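PDB 2GU1: peptidoglycan DD-endopeptidase ShyB from Vibrio cholerae, which cuts the peptide cross-links between peptidoglycan strands as a zinc-dependent DD-endopeptidase, and may stand in for related enzymes during zinc starvation. Local coordinates for residues 114-119 with 123-128; 129-134 with 168-173; 180-185 with 190-195; 257-260 with 264-267. One frame throughout, in Å; residues are numbered along the deposited sequence.

Interaction 1: 114-119 with 123-128; sequences SARRVG and SQVANI
Gln124 meets Gly119 through a water and Val125 packs on Ala115 and Arg116, where two consecutive helices, 111-117 and 122-132, are joined by a short turn. The first helix closes with a Schellman motif: Gly119 takes a positive phi of 120° and its N bonds back to Arg116 O at 3.1 Å. In the second helix, Gln124 comes first. Its chain is straight at chi2 (178°), which carries the amide out toward the turn, and OE1 accepts a hydrogen bond from the backbone N of Thr121. OE1 and Gly119 O are both acceptors and cannot bond each other directly; a water lies between them and donates to both, 2.6 Å from Gln124 OE1 and 2.8 Å from Gly119 O. OE1 is thus gripped twice, which should fix the turn of the amide.

Val125 makes the dry part of the contact with one methyl. CG2 sits 3.9 Å from Ala115 CB and at an equal 3.9 Å from Arg116 CD, so it fits the notch formed by the alanine methyl and the arginine's aliphatic part. Arg116 is bent at chi2 and chi3, and its chain crosses Val125 at about a right angle. Val125 also touches Ser112 of the first helix. One turn further on, Ile128 points toward the first helix but reaches Phe111 rather than 114-119, and packs on Ile150 and Ile167 of the sheet beneath. Its backbone N closes the helical turn by donating to Gln124 O at 2.9 Å.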
loop_
_atom_site.group_PDB
_atom_site.type_symbol
_atom_site.label_atom_id
_atom_site.label_comp_id
_atom_site.label_asym_id
_atom_site.label_seq_id
_atom_site.Cartn_x
_atom_site.Cartn_y
_atom_site.Cartn_z
ATOM N N SER A 114 -11.133 14.939 20.995
ATOM C CA SER A 114 -12.334 14.179 21.310
ATOM C C SER A 114 -12.385 12.855 20.546
ATOM O O SER A 114 -12.872 11.849 21.064
ATOM C CB SER A 114 -13.573 15.013 20.982
ATOM O OG SER A 114 -14.759 14.307 21.295
ATOM N N ALA A 115 -11.881 12.865 19.314
ATOM C CA ALA A 115 -11.860 11.670 18.470
ATOM C C ALA A 115 -10.882 10.641 19.035
ATOM O O ALA A 115 -11.171 9.440 19.065
ATOM C CB ALA A 115 -11.462 12.045 17.038
ATOM N N ARG A 116 -9.721 11.117 19.477
ATOM C CA ARG A 116 -8.710 10.239 20.052
ATOM C C ARG A 116 -9.208 9.670 21.381
ATOM O O ARG A 116 -9.013 8.490 21.676
ATOM C CB ARG A 116 -7.394 11.003 20.275
ATOM C CG ARG A 116 -6.623 11.362 19.000
ATOM C CD ARG A 116 -6.231 10.122 18.205
ATOM N NE ARG A 116 -5.486 9.156 19.011
ATOM C CZ ARG A 116 -4.177 9.215 19.234
ATOM N NH1 ARG A 116 -3.460 10.193 18.706
ATOM N NH2 ARG A 116 -3.585 8.302 19.992
ATOM N N ARG A 117 -9.865 10.505 22.180
ATOM C CA ARG A 117 -10.373 10.058 23.475
ATOM C C ARG A 117 -11.435 8.967 23.367
ATOM O O ARG A 117 -11.572 8.137 24.274
ATOM C CB ARG A 117 -10.934 11.245 24.263
ATOM C CG ARG A 117 -9.871 12.260 24.646
ATOM C CD ARG A 117 -10.364 13.250 25.687
ATOM N NE ARG A 117 -9.294 14.163 26.080
ATOM C CZ ARG A 117 -9.368 15.025 27.089
ATOM N NH1 ARG A 117 -10.471 15.100 27.825
ATOM N NH2 ARG A 117 -8.333 15.808 27.366
ATOM N N VAL A 118 -12.176 8.955 22.261
ATOM C CA VAL A 118 -13.221 7.955 22.078
ATOM C C VAL A 118 -12.732 6.672 21.391
ATOM O O VAL A 118 -13.520 5.754 21.157
ATOM C CB VAL A 118 -14.421 8.536 21.286
ATOM C CG1 VAL A 118 -14.109 8.575 19.794
ATOM C CG2 VAL A 118 -15.667 7.714 21.560
ATOM N N GLY A 119 -11.446 6.601 21.057
ATOM C CA GLY A 119 -10.936 5.384 20.442
ATOM C C GLY A 119 -10.312 5.453 19.058
ATOM O O GLY A 119 -9.609 4.531 18.652
ATOM N N SER A 123 -4.073 8.079 12.652
ATOM C CA SER A 123 -4.257 7.874 11.216
ATOM C C SER A 123 -5.732 7.977 10.825
ATOM O O SER A 123 -6.063 8.500 9.763
ATOM C CB SER A 123 -3.693 6.513 10.791
ATOM O OG SER A 123 -4.331 5.457 11.480
ATOM N N GLN A 124 -6.617 7.481 11.683
ATOM C CA GLN A 124 -8.045 7.562 11.398
ATOM C C GLN A 124 -8.482 9.023 11.441
ATOM O O GLN A 124 -9.270 9.462 10.606
ATOM C CB GLN A 124 -8.848 6.725 12.406
ATOM C CG GLN A 124 -8.630 5.224 12.220
ATOM C CD GLN A 124 -9.370 4.365 13.232
ATOM O OE1 GLN A 124 -9.257 4.568 14.442
ATOM N NE2 GLN A 124 -10.119 3.381 12.735
ATOM N N VAL A 125 -7.955 9.776 12.404
ATOM C CA VAL A 125 -8.291 11.191 12.526
ATOM C C VAL A 125 -7.778 11.933 11.292
ATOM O O VAL A 125 -8.465 12.801 10.745
ATOM C CB VAL A 125 -7.659 11.812 13.791
ATOM C CG1 VAL A 125 -7.896 13.327 13.820
ATOM C CG2 VAL A 125 -8.251 11.156 15.030
ATOM N N ALA A 126 -6.572 11.582 10.852
ATOM C CA ALA A 126 -5.983 12.203 9.672
ATOM C C ALA A 126 -6.852 11.900 8.448
ATOM O O ALA A 126 -7.163 12.793 7.662
ATOM C CB ALA A 126 -4.578 11.681 9.456
ATOM N N ASN A 127 -7.245 10.639 8.295
ATOM C CA ASN A 127 -8.084 10.236 7.166
ATOM C C ASN A 127 -9.376 11.050 7.184
ATOM O O ASN A 127 -9.816 11.569 6.157
ATOM C CB ASN A 127 -8.395 8.730 7.243
ATOM C CG ASN A 127 -9.185 8.225 6.039
ATOM O OD1 ASN A 127 -9.204 8.860 4.979
ATOM N ND2 ASN A 127 -9.826 7.068 6.192
ATOM N N ILE A 128 -9.973 11.174 8.363
ATOM C CA ILE A 128 -11.213 11.930 8.512
ATOM C C ILE A 128 -11.049 13.406 8.142
ATOM O O ILE A 128 -11.830 13.943 7.349
ATOM C CB ILE A 128 -11.756 11.825 9.957
ATOM C CG1 ILE A 128 -12.196 10.383 10.238
ATOM C CG2 ILE A 128 -12.929 12.781 10.149
ATOM C CD1 ILE A 128 -12.610 10.117 11.677
HETATM O O HOH W 1 -9.571 2.879 16.376
#

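Interaction 2: 129-134 with 168-173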
loop_
_atom_site.group_PDB
_atom_site.type_symbol
_atom_site.label_atom_id
_atom_site.label_comp_id
_atom_site.label_asym_id
_atom_site.label_seq_id
_atom_site.Cartn_x
_atom_site.Cartn_y
_atom_site.Cartn_z
ATOM N N THR A 129 -10.043 14.066 8.708
ATOM C CA THR A 129 -9.835 15.479 8.406
ATOM C C THR A 129 -9.511 15.678 6.927
ATOM O O THR A 129 -9.899 16.683 6.333
ATOM C CB THR A 129 -8.714 16.097 9.287
ATOM O OG1 THR A 129 -7.517 15.323 9.174
ATOM C CG2 THR A 129 -9.151 16.137 10.744
ATOM N N GLN A 130 -8.819 14.708 6.337
ATOM C CA GLN A 130 -8.460 14.764 4.919
ATOM C C GLN A 130 -9.718 14.723 4.058
ATOM O O GLN A 130 -9.932 15.587 3.215
ATOM C CB GLN A 130 -7.558 13.580 4.558
ATOM C CG GLN A 130 -7.318 13.405 3.065
ATOM C CD GLN A 130 -6.854 11.993 2.709
ATOM O OE1 GLN A 130 -7.551 11.006 2.980
ATOM N NE2 GLN A 130 -5.677 11.892 2.094
ATOM N N VAL A 131 -10.553 13.713 4.283
ATOM C CA VAL A 131 -11.792 13.546 3.534
ATOM C C VAL A 131 -12.743 14.734 3.653
ATOM O O VAL A 131 -13.306 15.187 2.658
ATOM C CB VAL A 131 -12.551 12.271 3.994
ATOM C CG1 VAL A 131 -13.966 12.258 3.428
ATOM C CG2 VAL A 131 -11.787 11.029 3.554
ATOM N N MET A 132 -12.916 15.241 4.868
ATOM C CA MET A 132 -13.844 16.344 5.112
ATOM C C MET A 132 -13.289 17.768 4.992
ATOM O O MET A 132 -14.021 18.729 5.234
ATOM C CB MET A 132 -14.461 16.191 6.507
ATOM C CG MET A 132 -15.111 14.838 6.781
ATOM S SD MET A 132 -16.442 14.483 5.636
ATOM C CE MET A 132 -17.751 15.408 6.344
ATOM N N LYS A 133 -12.026 17.916 4.609
ATOM C CA LYS A 133 -11.420 19.251 4.538
ATOM C C LYS A 133 -12.179 20.345 3.780
ATOM O O LYS A 133 -12.173 21.499 4.201
ATOM C CB LYS A 133 -9.989 19.158 3.998
ATOM C CG LYS A 133 -9.871 18.841 2.526
ATOM C CD LYS A 133 -8.447 19.100 2.057
ATOM C CE LYS A 133 -8.284 18.829 0.574
ATOM N NZ LYS A 133 -8.449 17.387 0.264
ATOM N N ASP A 134 -12.832 20.002 2.677
ATOM C CA ASP A 134 -13.568 21.003 1.910
ATOM C C ASP A 134 -14.975 21.260 2.442
ATOM O O ASP A 134 -15.545 22.331 2.227
ATOM C CB ASP A 134 -13.647 20.594 0.438
ATOM C CG ASP A 134 -12.281 20.458 -0.198
ATOM O OD1 ASP A 134 -11.471 21.396 -0.057
ATOM O OD2 ASP A 134 -12.017 19.419 -0.839
ATOM N N LYS A 168 -16.150 3.579 7.098
ATOM C CA LYS A 168 -17.169 3.471 6.064
ATOM C C LYS A 168 -18.065 4.697 5.956
ATOM O O LYS A 168 -18.577 5.003 4.878
ATOM C CB LYS A 168 -18.039 2.225 6.307
ATOM C CG LYS A 168 -17.235 0.932 6.462
ATOM C CD LYS A 168 -16.052 0.869 5.478
ATOM C CE LYS A 168 -16.250 -0.167 4.368
ATOM N NZ LYS A 168 -17.448 0.086 3.516
ATOM N N ALA A 169 -18.252 5.398 7.065
ATOM C CA ALA A 169 -19.099 6.576 7.071
ATOM C C ALA A 169 -18.617 7.604 8.088
ATOM O O ALA A 169 -18.080 7.259 9.142
ATOM C CB ALA A 169 -20.545 6.177 7.373
ATOM N N ILE A 170 -18.836 8.870 7.757
ATOM C CA ILE A 170 -18.423 9.983 8.597
ATOM C C ILE A 170 -19.580 10.974 8.631
ATOM O O ILE A 170 -20.066 11.392 7.582
ATOM C CB ILE A 170 -17.182 10.687 7.991
ATOM C CG1 ILE A 170 -16.004 9.707 7.927
ATOM C CG2 ILE A 170 -16.824 11.925 8.794
ATOM C CD1 ILE A 170 -14.779 10.259 7.223
ATOM N N SER A 171 -20.040 11.340 9.820
ATOM C CA SER A 171 -21.132 12.303 9.897
ATOM C C SER A 171 -20.937 13.254 11.065
ATOM O O SER A 171 -20.604 12.835 12.173
ATOM C CB SER A 171 -22.477 11.587 10.039
ATOM O OG SER A 171 -22.663 11.124 11.363
ATOM N N PHE A 172 -21.139 14.541 10.802
ATOM C CA PHE A 172 -21.001 15.560 11.828
ATOM C C PHE A 172 -22.335 16.254 12.072
ATOM O O PHE A 172 -23.003 16.692 11.136
ATOM C CB PHE A 172 -19.958 16.613 11.425
ATOM C CG PHE A 172 -18.531 16.153 11.561
ATOM C CD1 PHE A 172 -17.939 15.356 10.586
ATOM C CD2 PHE A 172 -17.776 16.516 12.670
ATOM C CE1 PHE A 172 -16.611 14.934 10.714
ATOM C CE2 PHE A 172 -16.449 16.099 12.809
ATOM C CZ PHE A 172 -15.868 15.304 11.828
ATOM N N LYS A 173 -22.727 16.333 13.336
ATOM C CA LYS A 173 -23.962 17.007 13.702
ATOM C C LYS A 173 -23.508 18.416 14.075
ATOM O O LYS A 173 -23.098 18.668 15.206
ATOM C CB LYS A 173 -24.608 16.317 14.906
ATOM C CG LYS A 173 -24.492 14.785 14.909
ATOM C CD LYS A 173 -24.905 14.134 13.583
ATOM C CE LYS A 173 -26.381 14.348 13.258
ATOM N NZ LYS A 173 -26.715 15.779 12.995
#
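Met132 of helix 122-132 lays its side chain against Ile170 of strand 160-173, and this pair is the heart of the contact. Met132 CG lies 3.9 Å from Ile170 CG2, and the same methyl is 4.1 Å from Met132 SD. The two side chains run antiparallel alongside one another. Chi1 of -53° puts Met132 CG anti to the carbonyl carbon, and the bend at chi2 (-60°) brings SD to the same methyl. CG also approaches Phe172, 4.2 Å from CE1, at an oblique angle to the ring. One residue earlier on the helix, Val131 CG1 stands 4.4 Å from Ile170 CD1, a looser touch at the other branch of the isoleucine.

Around this first shell, Phe138 from a loop, and Val179 and Ala181 of strand 179-183, close on Met132, while Phe189 covers both Val131 and Ile170. Phe172 is held by Phe111 in a T-shaped stack and by Phe148 and Ile136. Ile170 and Phe172 point into the layer between helix and sheet, and Ser171 between them turns the other way. The strand is kept in its sheet by backbone bonds to Leu151 and Ala181, with a classic beta bulge at Lys168 and Ala169.

Every touching group is buried and apolar, so at this point the helix probably rests on the sheet through close fit and exclusion of water rather than directed bonds.

Interaction 3: 180-185 with 190-195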
loop_
_atom_site.group_PDB
_atom_site.type_symbol
_atom_site.label_atom_id
_atom_site.label_comp_id
_atom_site.label_asym_id
_atom_site.label_seq_id
_atom_site.Cartn_x
_atom_site.Cartn_y
_atom_site.Cartn_z
ATOM N N SER A 180 -22.162 14.826 6.065
ATOM C CA SER A 180 -21.922 13.389 6.132
ATOM C C SER A 180 -21.341 12.856 4.826
ATOM O O SER A 180 -21.690 13.324 3.739
ATOM C CB SER A 180 -23.219 12.650 6.481
ATOM O OG SER A 180 -24.187 12.802 5.459
ATOM N N ALA A 181 -20.444 11.882 4.939
ATOM C CA ALA A 181 -19.806 11.283 3.777
ATOM C C ALA A 181 -19.785 9.767 3.944
ATOM O O ALA A 181 -19.690 9.259 5.065
ATOM C CB ALA A 181 -18.384 11.814 3.621
ATOM N N PHE A 182 -19.860 9.054 2.826
ATOM C CA PHE A 182 -19.885 7.592 2.835
ATOM C C PHE A 182 -18.905 7.029 1.820
ATOM O O PHE A 182 -18.763 7.575 0.724
ATOM C CB PHE A 182 -21.294 7.104 2.488
ATOM C CG PHE A 182 -22.367 7.696 3.351
ATOM C CD1 PHE A 182 -22.656 7.154 4.602
ATOM C CD2 PHE A 182 -23.101 8.790 2.909
ATOM C CE1 PHE A 182 -23.655 7.702 5.402
ATOM C CE2 PHE A 182 -24.101 9.345 3.701
ATOM C CZ PHE A 182 -24.382 8.796 4.950
ATOM N N LEU A 183 -18.230 5.943 2.188
ATOM C CA LEU A 183 -17.264 5.296 1.303
ATOM C C LEU A 183 -18.037 4.493 0.258
ATOM O O LEU A 183 -18.797 3.604 0.604
ATOM C CB LEU A 183 -16.353 4.364 2.109
ATOM C CG LEU A 183 -15.263 3.572 1.383
ATOM C CD1 LEU A 183 -14.362 4.499 0.612
ATOM C CD2 LEU A 183 -14.447 2.780 2.405
ATOM N N ALA A 184 -17.837 4.823 -1.014
ATOM C CA ALA A 184 -18.518 4.147 -2.114
ATOM C C ALA A 184 -17.710 2.973 -2.665
ATOM O O ALA A 184 -16.546 2.758 -2.298
ATOM C CB ALA A 184 -18.807 5.142 -3.242
ATOM N N GLU A 185 -18.350 2.240 -3.567
ATOM C CA GLU A 185 -17.774 1.067 -4.216
ATOM C C GLU A 185 -16.448 1.386 -4.901
ATOM O O GLU A 185 -15.561 0.530 -4.964
ATOM C CB GLU A 185 -18.781 0.513 -5.238
ATOM C CG GLU A 185 -18.447 -0.860 -5.825
ATOM C CD GLU A 185 -17.307 -0.816 -6.823
ATOM O OE1 GLU A 185 -17.360 0.011 -7.761
ATOM O OE2 GLU A 185 -16.357 -1.614 -6.671
ATOM N N TYR A 190 -18.255 10.022 -0.772
ATOM C CA TYR A 190 -19.215 10.912 -1.436
ATOM C C TYR A 190 -20.161 11.498 -0.394
ATOM O O TYR A 190 -20.382 10.883 0.656
ATOM C CB TYR A 190 -20.066 10.130 -2.444
ATOM C CG TYR A 190 -19.322 9.673 -3.678
ATOM C CD1 TYR A 190 -19.566 10.271 -4.922
ATOM C CD2 TYR A 190 -18.392 8.639 -3.614
ATOM C CE1 TYR A 190 -18.901 9.845 -6.067
ATOM C CE2 TYR A 190 -17.714 8.200 -4.759
ATOM C CZ TYR A 190 -17.977 8.810 -5.980
ATOM O OH TYR A 190 -17.322 8.387 -7.112
ATOM N N ASP A 191 -20.715 12.678 -0.665
ATOM C CA ASP A 191 -21.680 13.243 0.268
ATOM C C ASP A 191 -23.037 12.655 -0.113
ATOM O O ASP A 191 -23.119 11.873 -1.064
ATOM C CB ASP A 191 -21.711 14.782 0.229
ATOM C CG ASP A 191 -22.033 15.351 -1.144
ATOM O OD1 ASP A 191 -22.772 14.715 -1.925
ATOM O OD2 ASP A 191 -21.552 16.471 -1.424
ATOM N N ARG A 192 -24.093 13.026 0.602
ATOM C CA ARG A 192 -25.421 12.471 0.327
ATOM C C ARG A 192 -25.984 12.779 -1.051
ATOM O O ARG A 192 -26.841 12.042 -1.543
ATOM C CB ARG A 192 -26.429 12.931 1.383
ATOM C CG ARG A 192 -25.968 12.727 2.815
ATOM C CD ARG A 192 -27.100 13.021 3.782
ATOM N NE ARG A 192 -28.095 11.962 3.731
ATOM C CZ ARG A 192 -28.206 10.996 4.636
ATOM N NH1 ARG A 192 -27.389 10.958 5.679
ATOM N NH2 ARG A 192 -29.121 10.055 4.483
ATOM N N ALA A 193 -25.512 13.857 -1.677
ATOM C CA ALA A 193 -26.004 14.225 -3.003
ATOM C C ALA A 193 -25.249 13.489 -4.101
ATOM O O ALA A 193 -25.564 13.620 -5.283
ATOM C CB ALA A 193 -25.894 15.737 -3.206
ATOM N N GLY A 194 -24.246 12.714 -3.713
ATOM C CA GLY A 194 -23.486 11.973 -4.701
ATOM C C GLY A 194 -22.261 12.708 -5.218
ATOM O O GLY A 194 -21.688 12.321 -6.226
ATOM N N ASN A 195 -21.856 13.780 -4.548
ATOM C CA ASN A 195 -20.668 14.504 -4.975
ATOM C C ASN A 195 -19.464 13.851 -4.293
ATOM O O ASN A 195 -19.475 13.649 -3.084
ATOM C CB ASN A 195 -20.758 15.976 -4.556
ATOM C CG ASN A 195 -21.990 16.666 -5.104
ATOM O OD1 ASN A 195 -22.182 16.753 -6.316
ATOM N ND2 ASN A 195 -22.837 17.157 -4.210
#
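A beta hairpin at the edge of the domain's five-stranded antiparallel sheet pairs Phe182 of strand 179-183 with Tyr190 of the edge strand 189-191. The two residues form a hydrogen-bonded pair: Phe182 N donates to Tyr190 O at 2.9 Å, in the carbonyl plane, and Tyr190 N returns a 2.9 Å bond to Phe182 O, tilted 24° from the Phe182 carbonyl plane. Ala181 CA comes 3.2 Å from Tyr190 O in a CA-H...O contact.

On the side of Phe182 and Tyr190, Ala184 CB touches the tyrosine ring obliquely, 3.5 Å from CD2, while Tyr190 OH bonds Asp186 and Arg188. At the other end, Arg192 CG is 3.2 Å from Ser180 OG, a tight fit. The arginine, extended at chi2, bends at chi3 (73°), bringing the guanidinium beside the Phe182 ring, with NH1 at its edge, 3.8 Å from CZ. The planes stand 83° apart, and one guanidinium face meets Phe182 CE2.

Asp191 braces the next turn: OD1 takes Asn195 N from above the carboxylate plane, and OD2 takes Asn195 ND2 on its syn lone pair. With Gly194 N on Asp191 O and Asp191 N on Asn195 O, this is a type I turn with a G1 beta bulge.

Interaction 4: 257-260 with 264-267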
loop_
_atom_site.group_PDB
_atom_site.type_symbol
_atom_site.label_atom_id
_atom_site.label_comp_id
_atom_site.label_asym_id
_atom_site.label_seq_id
_atom_site.Cartn_x
_atom_site.Cartn_y
_atom_site.Cartn_z
ATOM N N ARG A 257 12.518 4.028 -1.633
ATOM C CA ARG A 257 13.587 3.053 -1.462
ATOM C C ARG A 257 14.428 2.742 -2.688
ATOM O O ARG A 257 14.048 3.031 -3.825
ATOM C CB ARG A 257 13.023 1.719 -0.974
ATOM C CG ARG A 257 12.272 1.769 0.331
ATOM C CD ARG A 257 12.213 0.377 0.944
ATOM N NE ARG A 257 11.246 0.301 2.034
ATOM C CZ ARG A 257 11.246 1.104 3.092
ATOM N NH1 ARG A 257 12.168 2.053 3.209
ATOM N NH2 ARG A 257 10.318 0.961 4.030
ATOM N N LYS A 258 15.578 2.127 -2.423
ATOM C CA LYS A 258 16.492 1.679 -3.460
ATOM C C LYS A 258 16.520 0.165 -3.264
ATOM O O LYS A 258 17.134 -0.337 -2.324
ATOM C CB LYS A 258 17.896 2.255 -3.259
ATOM C CG LYS A 258 18.789 2.135 -4.495
ATOM C CD LYS A 258 18.912 0.695 -4.977
ATOM C CE LYS A 258 19.154 0.620 -6.485
ATOM N NZ LYS A 258 19.183 -0.789 -6.988
ATOM N N HIS A 259 15.851 -0.552 -4.156
ATOM C CA HIS A 259 15.761 -2.001 -4.083
ATOM C C HIS A 259 16.708 -2.645 -5.095
ATOM O O HIS A 259 16.831 -2.182 -6.229
ATOM C CB HIS A 259 14.308 -2.405 -4.347
ATOM C CG HIS A 259 14.001 -3.840 -4.060
ATOM N ND1 HIS A 259 14.358 -4.865 -4.910
ATOM C CD2 HIS A 259 13.328 -4.416 -3.036
ATOM C CE1 HIS A 259 13.912 -6.010 -4.425
ATOM N NE2 HIS A 259 13.283 -5.766 -3.289
ATOM N N PRO A 260 17.399 -3.724 -4.695
ATOM C CA PRO A 260 18.338 -4.411 -5.589
ATOM C C PRO A 260 17.715 -4.850 -6.912
ATOM O O PRO A 260 18.382 -4.862 -7.952
ATOM C CB PRO A 260 18.802 -5.611 -4.757
ATOM C CG PRO A 260 18.642 -5.132 -3.339
ATOM C CD PRO A 260 17.340 -4.385 -3.378
ATOM N N ASN A 264 15.327 1.921 -7.871
ATOM C CA ASN A 264 14.782 3.031 -7.100
ATOM C C ASN A 264 13.268 3.023 -7.300
ATOM O O ASN A 264 12.783 2.968 -8.438
ATOM C CB ASN A 264 15.341 4.368 -7.596
ATOM C CG ASN A 264 16.829 4.498 -7.365
ATOM O OD1 ASN A 264 17.301 4.386 -6.237
ATOM N ND2 ASN A 264 17.579 4.746 -8.435
ATOM N N TYR A 265 12.510 3.059 -6.208
ATOM C CA TYR A 265 11.066 3.064 -6.363
ATOM C C TYR A 265 10.377 3.937 -5.344
ATOM O O TYR A 265 10.948 4.304 -4.305
ATOM C CB TYR A 265 10.503 1.624 -6.383
ATOM C CG TYR A 265 10.303 0.939 -5.048
ATOM C CD1 TYR A 265 9.104 1.075 -4.345
ATOM C CD2 TYR A 265 11.282 0.098 -4.525
ATOM C CE1 TYR A 265 8.881 0.373 -3.152
ATOM C CE2 TYR A 265 11.070 -0.607 -3.335
ATOM C CZ TYR A 265 9.869 -0.472 -2.658
ATOM O OH TYR A 265 9.637 -1.219 -1.514
ATOM N N LEU A 266 9.143 4.288 -5.660
ATOM C CA LEU A 266 8.371 5.183 -4.824
ATOM C C LEU A 266 6.955 4.646 -4.677
ATOM O O LEU A 266 6.443 3.965 -5.566
ATOM C CB LEU A 266 8.341 6.550 -5.518
ATOM C CG LEU A 266 8.093 7.892 -4.841
ATOM C CD1 LEU A 266 9.200 8.192 -3.836
ATOM C CD2 LEU A 266 8.065 8.970 -5.920
ATOM N N VAL A 267 6.322 4.967 -3.557
ATOM C CA VAL A 267 4.948 4.553 -3.319
ATOM C C VAL A 267 4.205 5.755 -2.763
ATOM O O VAL A 267 4.679 6.418 -1.837
ATOM C CB VAL A 267 4.847 3.402 -2.294
ATOM C CG1 VAL A 267 3.371 3.076 -2.039
ATOM C CG2 VAL A 267 5.585 2.166 -2.815
#
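Tyr265 packs alongside Arg257 and His259 across the beta hairpin of strands 251-259 and 265-269, part of the curled sheet of the M23 peptidase. Arg257 and Tyr265 are a hydrogen-bonded antiparallel pair: Tyr265 N gives a nearly straight bond of 2.8 Å to Arg257 O, and Arg257 N gives a longer one to Tyr265 O.

From Tyr265 CB the first torsion (chi1 81°) places CG between the backbone N and the carbonyl carbon, and the ring then rises beside the neighbouring strand. CD2 is the first atom to meet it, 3.9 Å from His259 CB, which lies in the ring plane at its edge. CE2 touches that same CB and, at 3.8 Å, Arg257 CB, which comes in obliquely. CZ stays near Arg257 CB too, at 4.2 Å. At the tip, OH lies 3.9 Å from Arg257 CD and forms its hydrogen bond with OD1 of Asp46, from the LysM-like domain; that oxygen is also a long, weak ionic partner of Arg257 NE. The arginine chain runs the same way as the tyrosine, with guanidinium and ring planes perpendicular.

The opposite face of the hairpin carries Lys258 and Asn264. Asn264 ND2 is bonded to Leu281 O, while its OD1 lies against the lysine chain, 3.2 Å from Lys258 CG. Lys258 NZ forms a 2.8 Å hydrogen bond to His259 O, which it meets from above the carbonyl plane.

Interactions 1, 2 and 3 belong to one Csd3-like domain. Interactions 1 and 2 share helix 122-132, their centres about 11 Å apart, and join where Ile128 CG1 packs 4.0 Å from Ile170 CD1. Interaction 2 passes into interaction 3 through adjacent strands of the sheet, with a probable hydrogen bond of 2.7 Å from Ala181 N to Ile170 O. Interaction 4 stands apart, in the peptidase part and across the chain's centre, its centre about 31 to 35 Å from those of the others. It alone comes near the active site: the Tyr265 side chain is about 8 Å from that of the zinc ligand His313 and about 11 Å from the zinc ion.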